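Local structure of glycosyl hydrolase, family 31/fibronectin type III domain protein (Clostridium perfringens, 4LKS) at residues 74-79 with 139-144; 97-102 with 107-112. The protein binds galactose through this family 32 carbohydrate-binding module, a calcium-containing beta-sandwich that probably directs the parent glycoside hydrolase to galactose-bearing glycans. All coordinates share one frame; numbering follows the deposited sequence.

Contact 1. Residues 74-79 with 139-144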
loop_
_atom_site.group_PDB
_atom_site.type_symbol
_atom_site.label_atom_id
_atom_site.label_comp_id
_atom_site.label_asym_id
_atom_site.label_seq_id
_atom_site.Cartn_x
_atom_site.Cartn_y
_atom_site.Cartn_z
ATOM N N TYR A 74 0.120 12.874 11.513
ATOM C CA TYR A 74 -1.243 12.518 11.889
ATOM C C TYR A 74 -1.231 11.353 12.858
ATOM O O TYR A 74 -0.363 10.473 12.783
ATOM C CB TYR A 74 -2.057 12.077 10.666
ATOM C CG TYR A 74 -2.390 13.181 9.693
ATOM C CD1 TYR A 74 -1.496 13.541 8.697
ATOM C CD2 TYR A 74 -3.609 13.850 9.770
ATOM C CE1 TYR A 74 -1.803 14.548 7.796
ATOM C CE2 TYR A 74 -3.927 14.855 8.879
ATOM C CZ TYR A 74 -3.020 15.199 7.895
ATOM O OH TYR A 74 -3.335 16.202 7.000
ATOM N N ASP A 75 -2.224 11.308 13.736
ATOM C CA ASP A 75 -2.473 10.121 14.539
ATOM C C ASP A 75 -3.206 9.132 13.643
ATOM O O ASP A 75 -4.408 9.288 13.395
ATOM C CB ASP A 75 -3.334 10.453 15.760
ATOM C CG ASP A 75 -2.639 11.386 16.744
ATOM O OD1 ASP A 75 -1.405 11.548 16.671
ATOM O OD2 ASP A 75 -3.341 11.938 17.620
ATOM N N LEU A 76 -2.467 8.155 13.118
ATOM C CA LEU A 76 -3.020 7.202 12.149
ATOM C C LEU A 76 -3.473 5.916 12.810
ATOM O O LEU A 76 -2.803 5.421 13.717
ATOM C CB LEU A 76 -1.960 6.821 11.110
ATOM C CG LEU A 76 -1.416 7.904 10.179
ATOM C CD1 LEU A 76 -0.333 7.326 9.281
ATOM C CD2 LEU A 76 -2.528 8.489 9.326
ATOM N N ASN A 77 -4.588 5.343 12.350
ATOM C CA ASN A 77 -4.940 4.010 12.860
ATOM C C ASN A 77 -5.550 3.040 11.853
ATOM O O ASN A 77 -6.020 1.960 12.220
ATOM C CB ASN A 77 -5.797 4.087 14.126
ATOM C CG ASN A 77 -7.097 4.817 13.910
ATOM O OD1 ASN A 77 -7.578 4.936 12.790
ATOM N ND2 ASN A 77 -7.681 5.313 14.999
ATOM N N GLN A 78 -5.517 3.409 10.579
ATOM C CA GLN A 78 -5.947 2.494 9.538
ATOM C C GLN A 78 -5.393 2.939 8.200
ATOM O O GLN A 78 -5.246 4.145 7.959
ATOM C CB GLN A 78 -7.481 2.428 9.484
ATOM C CG GLN A 78 -8.040 1.412 8.502
ATOM C CD GLN A 78 -9.549 1.360 8.521
ATOM O OE1 GLN A 78 -10.158 1.393 9.590
ATOM N NE2 GLN A 78 -10.162 1.253 7.340
ATOM N N ILE A 79 -5.079 1.980 7.331
ATOM C CA ILE A 79 -4.947 2.280 5.909
ATOM C C ILE A 79 -5.783 1.274 5.150
ATOM O O ILE A 79 -6.021 0.187 5.660
ATOM C CB ILE A 79 -3.489 2.252 5.384
ATOM C CG1 ILE A 79 -2.886 0.852 5.494
ATOM C CG2 ILE A 79 -2.639 3.294 6.114
ATOM C CD1 ILE A 79 -1.561 0.707 4.757
ATOM N N GLN A 139 4.343 10.941 10.189
ATOM C CA GLN A 139 4.311 11.734 8.959
ATOM C C GLN A 139 4.778 10.905 7.756
ATOM O O GLN A 139 4.642 11.314 6.608
ATOM C CB GLN A 139 5.145 13.015 9.088
ATOM C CG GLN A 139 5.008 13.910 7.864
ATOM C CD GLN A 139 5.612 15.287 8.031
ATOM O OE1 GLN A 139 6.333 15.556 8.993
ATOM N NE2 GLN A 139 5.324 16.168 7.079
ATOM N N TYR A 140 5.337 9.731 8.027
ATOM C CA TYR A 140 5.763 8.833 6.950
ATOM C C TYR A 140 5.276 7.433 7.252
ATOM O O TYR A 140 5.325 6.978 8.405
ATOM C CB TYR A 140 7.297 8.815 6.827
ATOM C CG TYR A 140 7.904 10.178 6.621
ATOM C CD1 TYR A 140 8.158 11.018 7.708
ATOM C CD2 TYR A 140 8.227 10.624 5.349
ATOM C CE1 TYR A 140 8.708 12.275 7.524
ATOM C CE2 TYR A 140 8.774 11.873 5.155
ATOM C CZ TYR A 140 9.012 12.691 6.246
ATOM O OH TYR A 140 9.558 13.938 6.040
ATOM N N LEU A 141 4.823 6.735 6.215
ATOM C CA LEU A 141 4.449 5.339 6.352
ATOM C C LEU A 141 5.113 4.560 5.231
ATOM O O LEU A 141 4.972 4.906 4.066
ATOM C CB LEU A 141 2.914 5.176 6.308
ATOM C CG LEU A 141 2.385 3.750 6.538
ATOM C CD1 LEU A 141 1.058 3.734 7.326
ATOM C CD2 LEU A 141 2.243 2.982 5.219
ATOM N N ARG A 142 5.839 3.514 5.602
ATOM C CA ARG A 142 6.451 2.609 4.642
ATOM C C ARG A 142 5.662 1.303 4.595
ATOM O O ARG A 142 5.508 0.601 5.601
ATOM C CB ARG A 142 7.920 2.362 4.992
ATOM C CG ARG A 142 8.642 1.463 3.986
ATOM C CD ARG A 142 10.155 1.620 4.049
ATOM N NE ARG A 142 10.723 1.144 5.314
ATOM C CZ ARG A 142 11.953 1.440 5.734
ATOM N NH1 ARG A 142 12.740 2.216 4.999
ATOM N NH2 ARG A 142 12.396 0.959 6.890
ATOM N N PHE A 143 5.154 1.008 3.403
ATOM C CA PHE A 143 4.336 -0.174 3.148
ATOM C C PHE A 143 5.170 -1.157 2.336
ATOM O O PHE A 143 5.599 -0.842 1.224
ATOM C CB PHE A 143 3.072 0.239 2.381
ATOM C CG PHE A 143 2.136 -0.904 2.062
ATOM C CD1 PHE A 143 1.238 -1.373 3.007
ATOM C CD2 PHE A 143 2.150 -1.500 0.810
ATOM C CE1 PHE A 143 0.369 -2.433 2.709
ATOM C CE2 PHE A 143 1.284 -2.547 0.509
ATOM C CZ PHE A 143 0.391 -3.005 1.454
ATOM N N THR A 144 5.419 -2.336 2.905
ATOM C CA THR A 144 6.288 -3.336 2.291
ATOM C C THR A 144 5.479 -4.532 1.857
ATOM O O THR A 144 4.693 -5.055 2.628
ATOM C CB THR A 144 7.359 -3.802 3.282
ATOM O OG1 THR A 144 8.147 -2.675 3.677
ATOM C CG2 THR A 144 8.261 -4.861 2.640
#
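Ile79 reaches across the interior of the beta-sandwich to meet both Leu141 and Phe143. Its two branches divide the work: CG2 lies 3.9 Å from CD1 of Leu141, while the terminal CD1 comes within 3.9 Å of Phe143 CD1, approaching the ring obliquely. The split follows from chi1 of 64°, which sets CG1 between the backbone N and the carbonyl carbon and leaves CG2 beside the N. Leu141 CD1 also faces Leu76 CD1, but at 4.3 Å this is a looser touch. The close packing is therefore concentrated at the Ile79 end. Near Tyr74 and Gln139 the segments have no side-chain contact, and on the outer side of strand 140-148 Arg142 is partly exposed. With the axes of the short strand segments 10.4 Å apart and their directions 28° from parallel, this is face-to-face packing of two sheets, made wholly by apolar side chains. Phe164 of strand 158-166 touches Leu76, Ile79 and Leu141, and Ile97 of strand 95-100 touches Ile79 and Leu141, placing the cluster among strands of both sheets.

Contact 2. Residues 97-102 with 107-112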
loop_
_atom_site.group_PDB
_atom_site.type_symbol
_atom_site.label_atom_id
_atom_site.label_comp_id
_atom_site.label_asym_id
_atom_site.label_seq_id
_atom_site.Cartn_x
_atom_site.Cartn_y
_atom_site.Cartn_z
ATOM N N ILE A 97 3.925 -2.846 7.795
ATOM C CA ILE A 97 3.742 -1.409 7.929
ATOM C C ILE A 97 4.735 -0.868 8.946
ATOM O O ILE A 97 4.860 -1.392 10.061
ATOM C CB ILE A 97 2.321 -1.062 8.390
ATOM C CG1 ILE A 97 1.319 -1.410 7.292
ATOM C CG2 ILE A 97 2.223 0.429 8.733
ATOM C CD1 ILE A 97 -0.111 -1.380 7.740
ATOM N N GLU A 98 5.451 0.184 8.552
ATOM C CA GLU A 98 6.347 0.904 9.458
ATOM C C GLU A 98 5.967 2.373 9.385
ATOM O O GLU A 98 5.510 2.836 8.348
ATOM C CB GLU A 98 7.797 0.776 9.001
ATOM C CG GLU A 98 8.377 -0.606 9.087
ATOM C CD GLU A 98 9.640 -0.702 8.262
ATOM O OE1 GLU A 98 9.535 -0.847 7.020
ATOM O OE2 GLU A 98 10.738 -0.570 8.836
ATOM N N THR A 99 6.169 3.115 10.468
ATOM C CA THR A 99 5.924 4.553 10.415
ATOM C C THR A 99 7.088 5.311 11.012
ATOM O O THR A 99 7.884 4.756 11.771
ATOM C CB THR A 99 4.624 4.975 11.136
ATOM O OG1 THR A 99 4.665 4.562 12.502
ATOM C CG2 THR A 99 3.395 4.368 10.465
ATOM N N SER A 100 7.177 6.591 10.686
ATOM C CA SER A 100 8.195 7.437 11.296
ATOM C C SER A 100 7.793 8.896 11.290
ATOM O O SER A 100 6.853 9.294 10.589
ATOM C CB SER A 100 9.545 7.252 10.602
ATOM O OG SER A 100 9.515 7.783 9.302
ATOM N N LEU A 101 8.503 9.688 12.089
ATOM C CA LEU A 101 8.321 11.125 12.080
ATOM C C LEU A 101 9.323 11.814 11.170
ATOM O O LEU A 101 9.149 12.993 10.847
ATOM C CB LEU A 101 8.452 11.667 13.503
ATOM C CG LEU A 101 7.367 11.175 14.460
ATOM C CD1 LEU A 101 7.765 11.413 15.907
ATOM C CD2 LEU A 101 6.044 11.858 14.157
ATOM N N ASP A 102 10.353 11.084 10.734
ATOM C CA ASP A 102 11.492 11.728 10.057
ATOM C C ASP A 102 12.045 11.003 8.827
ATOM O O ASP A 102 13.083 11.407 8.283
ATOM C CB ASP A 102 12.628 11.938 11.061
ATOM C CG ASP A 102 13.182 10.631 11.598
ATOM O OD1 ASP A 102 12.671 9.538 11.242
ATOM O OD2 ASP A 102 14.145 10.694 12.392
ATOM N N THR A 107 9.312 2.867 13.341
ATOM C CA THR A 107 8.662 1.979 14.272
ATOM C C THR A 107 7.943 0.930 13.452
ATOM O O THR A 107 7.171 1.272 12.543
ATOM C CB THR A 107 7.617 2.730 15.104
ATOM O OG1 THR A 107 8.254 3.795 15.827
ATOM C CG2 THR A 107 6.927 1.784 16.076
ATOM N N GLU A 108 8.194 -0.344 13.751
ATOM C CA GLU A 108 7.436 -1.420 13.128
ATOM C C GLU A 108 6.060 -1.449 13.763
ATOM O O GLU A 108 5.912 -1.657 14.974
ATOM C CB GLU A 108 8.125 -2.780 13.290
ATOM C CG GLU A 108 7.428 -3.864 12.477
ATOM C CD GLU A 108 8.174 -5.181 12.449
ATOM O OE1 GLU A 108 9.410 -5.170 12.280
ATOM O OE2 GLU A 108 7.517 -6.232 12.580
ATOM N N VAL A 109 5.046 -1.232 12.938
ATOM C CA VAL A 109 3.682 -1.138 13.437
ATOM C C VAL A 109 3.001 -2.513 13.447
ATOM O O VAL A 109 2.460 -2.940 14.474
ATOM C CB VAL A 109 2.873 -0.128 12.609
ATOM C CG1 VAL A 109 1.430 -0.139 13.034
ATOM C CG2 VAL A 109 3.471 1.283 12.749
ATOM N N ARG A 110 3.044 -3.212 12.312
ATOM C CA ARG A 110 2.434 -4.531 12.216
ATOM C C ARG A 110 2.804 -5.216 10.915
ATOM O O ARG A 110 3.315 -4.591 9.974
ATOM C CB ARG A 110 0.904 -4.460 12.311
ATOM C CG ARG A 110 0.227 -3.887 11.069
ATOM C CD ARG A 110 -1.276 -4.132 11.111
ATOM N NE ARG A 110 -1.547 -5.556 10.949
ATOM C CZ ARG A 110 -2.731 -6.129 11.114
ATOM N NH1 ARG A 110 -3.786 -5.410 11.469
ATOM N NH2 ARG A 110 -2.851 -7.438 10.928
ATOM N N THR A 111 2.568 -6.520 10.879
ATOM C CA THR A 111 2.532 -7.253 9.624
ATOM C C THR A 111 1.140 -7.857 9.475
ATOM O O THR A 111 0.306 -7.774 10.386
ATOM C CB THR A 111 3.592 -8.349 9.570
ATOM O OG1 THR A 111 3.350 -9.284 10.624
ATOM C CG2 THR A 111 4.976 -7.757 9.757
ATOM N N GLY A 112 0.865 -8.455 8.321
ATOM C CA GLY A 112 -0.399 -9.134 8.158
ATOM C C GLY A 112 -0.556 -9.728 6.777
ATOM O O GLY A 112 0.339 -9.632 5.937
HETATM O O HOH W 1 9.057 5.885 14.869
#
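A beta hairpin with a classic bulge joins strand 95-100 to the edge strand 107-113, and the bulge lies where Val109 and Arg110 both face Ile97. The carbonyl O of Ile97 accepts Val109 N at 2.9 Å and, weakly, Arg110 N at 3.4 Å, while Ile97 N donates to Arg110 O. Beyond the one-residue shift, Thr99 and Thr107 form a hydrogen-bonded pair: Thr107 N reaches Thr99 O at 2.8 Å, and Thr99 N donates back to Thr107 O. Glu98 CA adds a CA-H...O contact to that same Thr107 O, 3.2 Å away. At the bulge the side chain of Val109 points toward segment 97-102; its CG2 packs 3.5 Å from Thr99 OG1, the two side chains crossing at about a right angle. The Arg110 chain bends at chi3 (-69°), bringing NE and NH2 onto Thr111 O from one face of that carbonyl, with Arg110 NE 2.9 Å from Thr111 O; NH1 bonds Arg132 O. These two backbone oxygens fix the guanidinium through all three of its nitrogens. On the other face of the sheet, Glu98 and Glu108 carry like charges, and the salt bridge from Glu98 to Arg142 would be expected to temper their repulsion.

Overall arrangement
After strands 26-31 and 64-70 of the five-stranded sheet, the chain enters the four-stranded sheet at 74-79. It then crosses back to the five-stranded sheet, where contact 2 pairs the arms of a hairpin, 97-102 and 107-112, and closes the four-residue loop between them. Strand 129-138 returns it to the four-stranded sheet before a corner leads into 139-144, completing the long loop of contact 1. Contact 2 is thus nested within contact 1. Their centres are about 7 Å apart, and neighbouring strands 140-148 and 95-100 are joined by a probable hydrogen bond from Ser100 N to Tyr140 O. Contact 1 ties the two sheets together across the core, whereas contact 2 fastens an edge strand within one of them.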